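Local coordinates for protein insecticidal Delta-Endotoxin Cry8Ea1 (PDB 3EB7) that kills insect larvae as a three-domain Cry toxin, probably by binding receptors on gut cells and inserting its helical domain into the membrane to form pores, at residues A[300-308]-A[418-428]. Numbering follows the deposited sequence.
Sequences KWIGHQISS and YVTFIRNPDVP
His304 reaches across from strand 296-310 to the backbone of Val419, joining two antiparallel sheets that face each other in the second domain, a beta-prism as in other Cry toxins. Its CB leaves the strand toward 418-428, and a chi1 of 66° carries the ring onward, ND1 turned to the Trp301 indole and NE2 to Val419. ND1 accepts a hydrogen bond from Trp301 NE1 (3.0 Å), which lies 32° out of the imidazole plane. CE1 packs against Phe421 CB at 3.5 Å, and NE2 donates to Val419 O over 2.8 Å, approaching from above the carbonyl plane; CD2 stands farther from that oxygen. Both ring nitrogens are engaged, fixing the imidazole's rotation; Tyr320 adds a ring contact from strand 316-321.

The Trp301 five-membered ring and the Phe421 ring are tilted by 18° but offset, meeting chiefly through Trp301 CD1 and Phe421 CE1 (3.5 Å), and indole CZ2 rests 3.7 Å from Val419 CG1. Ile306 extends CD1 over the face of Tyr418 in a CH-pi contact, 3.9 Å from the ring centroid. A water joins Tyr418 OH to Ile306 O and Ser308 OG, while a second donates to Trp301 O and Asp426 O.

At the other end Lys300, bent at chi4, brings NZ to Asp426 OD2 (2.6 Å), nearly along the C-O axis. Arg423 NH1 joins the same OD2 by a weak salt-bridge bond (2.9 Å), its guanidinium laid flat over Ile302 CB. The buried carboxylate is thus countered by two cations, probably favouring its ionised form, and directed polar bonds supplement the apolar core between the sheets.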
# COMPACT_ATOMS: atom_id res chain seq x y z
N LYS A 300 25.59 21.01 -1.81
CA LYS A 300 24.58 20.09 -1.31
C LYS A 300 23.23 20.76 -1.09
O LYS A 300 23.14 21.96 -0.99
CB LYS A 300 25.09 19.40 -0.02
CG LYS A 300 25.45 20.35 1.10
CD LYS A 300 25.69 19.56 2.41
CE LYS A 300 26.54 20.33 3.45
NZ LYS A 300 25.75 21.45 4.00
N TRP A 301 22.20 19.93 -1.02
CA TRP A 301 20.82 20.31 -0.77
C TRP A 301 20.73 20.72 0.71
O TRP A 301 20.84 19.85 1.63
CB TRP A 301 19.99 19.05 -1.04
CG TRP A 301 18.46 19.11 -0.90
CD1 TRP A 301 17.71 19.80 0.04
CD2 TRP A 301 17.51 18.37 -1.70
NE1 TRP A 301 16.35 19.55 -0.16
CE2 TRP A 301 16.21 18.66 -1.20
CE3 TRP A 301 17.64 17.48 -2.77
CZ2 TRP A 301 15.05 18.12 -1.78
CZ3 TRP A 301 16.49 16.95 -3.34
CH2 TRP A 301 15.20 17.28 -2.83
N ILE A 302 20.58 22.03 0.93
CA ILE A 302 20.44 22.60 2.29
C ILE A 302 19.01 23.06 2.66
O ILE A 302 18.77 23.47 3.80
CB ILE A 302 21.42 23.80 2.58
CG1 ILE A 302 21.13 24.98 1.64
CG2 ILE A 302 22.86 23.36 2.51
CD1 ILE A 302 21.90 26.30 1.99
N GLY A 303 18.08 22.99 1.72
CA GLY A 303 16.69 23.35 1.97
C GLY A 303 15.91 23.21 0.68
O GLY A 303 16.51 23.08 -0.40
N HIS A 304 14.58 23.18 0.77
CA HIS A 304 13.72 23.11 -0.40
C HIS A 304 12.35 23.68 -0.12
O HIS A 304 11.93 23.86 1.02
CB HIS A 304 13.59 21.67 -0.95
CG HIS A 304 12.89 20.71 -0.04
ND1 HIS A 304 13.55 20.00 0.94
CD2 HIS A 304 11.60 20.30 0.01
CE1 HIS A 304 12.69 19.23 1.58
NE2 HIS A 304 11.50 19.37 1.02
N GLN A 305 11.66 23.97 -1.21
CA GLN A 305 10.30 24.47 -1.18
C GLN A 305 9.52 23.47 -2.02
O GLN A 305 9.90 23.13 -3.13
CB GLN A 305 10.28 25.88 -1.77
CG GLN A 305 9.14 26.71 -1.30
CD GLN A 305 8.78 27.86 -2.22
OE1 GLN A 305 8.83 29.00 -1.82
NE2 GLN A 305 8.41 27.56 -3.46
N ILE A 306 8.44 22.95 -1.49
CA ILE A 306 7.72 21.90 -2.19
C ILE A 306 6.25 22.24 -2.28
O ILE A 306 5.66 22.71 -1.30
CB ILE A 306 7.95 20.49 -1.51
CG1 ILE A 306 7.19 19.38 -2.28
CG2 ILE A 306 7.58 20.50 0.00
CD1 ILE A 306 7.65 17.98 -1.92
N SER A 307 5.66 22.02 -3.45
CA SER A 307 4.24 22.24 -3.65
C SER A 307 3.60 20.93 -4.01
O SER A 307 4.16 20.14 -4.81
CB SER A 307 3.97 23.27 -4.76
OG SER A 307 4.48 24.56 -4.44
N SER A 308 2.43 20.70 -3.41
CA SER A 308 1.55 19.56 -3.76
C SER A 308 0.09 19.97 -3.81
O SER A 308 -0.32 21.06 -3.34
CB SER A 308 1.71 18.43 -2.74
OG SER A 308 1.56 18.92 -1.41
N TYR A 418 6.45 13.27 -2.02
CA TYR A 418 6.84 14.36 -1.17
C TYR A 418 8.30 14.21 -0.73
O TYR A 418 8.90 13.13 -0.86
CB TYR A 418 5.89 14.40 0.05
CG TYR A 418 5.61 15.80 0.57
CD1 TYR A 418 4.68 16.63 -0.08
CD2 TYR A 418 6.26 16.28 1.71
CE1 TYR A 418 4.44 17.94 0.40
CE2 TYR A 418 6.02 17.57 2.20
CZ TYR A 418 5.12 18.38 1.55
OH TYR A 418 4.91 19.64 2.03
N VAL A 419 8.86 15.31 -0.21
CA VAL A 419 10.19 15.37 0.38
C VAL A 419 10.15 16.16 1.70
O VAL A 419 9.72 17.33 1.74
CB VAL A 419 11.20 16.08 -0.56
CG1 VAL A 419 12.63 15.85 -0.10
CG2 VAL A 419 11.06 15.59 -2.04
N THR A 420 10.60 15.52 2.79
CA THR A 420 10.84 16.17 4.08
C THR A 420 12.35 16.23 4.34
O THR A 420 13.13 15.65 3.59
CB THR A 420 10.14 15.44 5.22
OG1 THR A 420 10.63 14.09 5.28
CG2 THR A 420 8.63 15.44 4.95
N PHE A 421 12.77 16.92 5.39
CA PHE A 421 14.17 17.27 5.50
C PHE A 421 14.51 17.62 6.94
O PHE A 421 13.64 18.11 7.67
CB PHE A 421 14.43 18.45 4.53
CG PHE A 421 15.87 18.87 4.38
CD1 PHE A 421 16.72 18.21 3.50
CD2 PHE A 421 16.35 19.99 5.03
CE1 PHE A 421 18.07 18.61 3.36
CE2 PHE A 421 17.68 20.41 4.88
CZ PHE A 421 18.55 19.72 4.05
N ILE A 422 15.74 17.30 7.36
CA ILE A 422 16.33 17.89 8.56
C ILE A 422 17.67 18.51 8.16
O ILE A 422 18.24 18.14 7.14
CB ILE A 422 16.59 16.83 9.71
CG1 ILE A 422 17.59 15.76 9.25
CG2 ILE A 422 15.29 16.20 10.15
CD1 ILE A 422 17.94 14.70 10.30
N ARG A 423 18.15 19.43 9.00
CA ARG A 423 19.45 20.12 8.86
C ARG A 423 20.45 19.55 9.85
O ARG A 423 20.06 19.05 10.89
CB ARG A 423 19.29 21.61 9.18
CG ARG A 423 19.10 22.54 7.97
CD ARG A 423 20.36 22.59 7.15
NE ARG A 423 20.80 23.94 6.91
CZ ARG A 423 22.00 24.29 6.44
NH1 ARG A 423 22.94 23.39 6.13
NH2 ARG A 423 22.23 25.59 6.29
N ASN A 424 21.75 19.68 9.53
CA ASN A 424 22.86 19.27 10.42
C ASN A 424 22.58 18.03 11.22
O ASN A 424 22.32 18.14 12.43
CB ASN A 424 23.23 20.35 11.44
CG ASN A 424 23.26 21.73 10.86
OD1 ASN A 424 22.94 22.70 11.58
ND2 ASN A 424 23.64 21.85 9.59
N PRO A 425 22.64 16.85 10.58
CA PRO A 425 23.05 16.67 9.17
C PRO A 425 21.92 16.97 8.14
O PRO A 425 20.74 16.82 8.46
CB PRO A 425 23.46 15.20 9.13
CG PRO A 425 22.56 14.56 10.14
CD PRO A 425 22.31 15.57 11.22
N ASP A 426 22.29 17.43 6.94
CA ASP A 426 21.33 17.84 5.90
C ASP A 426 20.85 16.59 5.17
O ASP A 426 21.54 16.06 4.27
CB ASP A 426 21.96 18.83 4.92
CG ASP A 426 22.50 20.10 5.62
OD1 ASP A 426 21.95 20.49 6.68
OD2 ASP A 426 23.47 20.72 5.12
N VAL A 427 19.70 16.09 5.63
CA VAL A 427 19.19 14.82 5.16
C VAL A 427 17.70 14.88 4.76
O VAL A 427 16.83 15.07 5.61
CB VAL A 427 19.40 13.66 6.21
CG1 VAL A 427 18.93 12.36 5.64
CG2 VAL A 427 20.85 13.53 6.63
N PRO A 428 17.41 14.70 3.45
CA PRO A 428 16.03 14.54 2.95
C PRO A 428 15.47 13.12 3.07
O PRO A 428 16.22 12.13 3.13
CB PRO A 428 16.13 14.96 1.47
CG PRO A 428 17.62 14.86 1.08
CD PRO A 428 18.43 14.67 2.36
O HOH W 1 21.33 17.30 1.81
O HOH W 2 3.33 21.09 0.26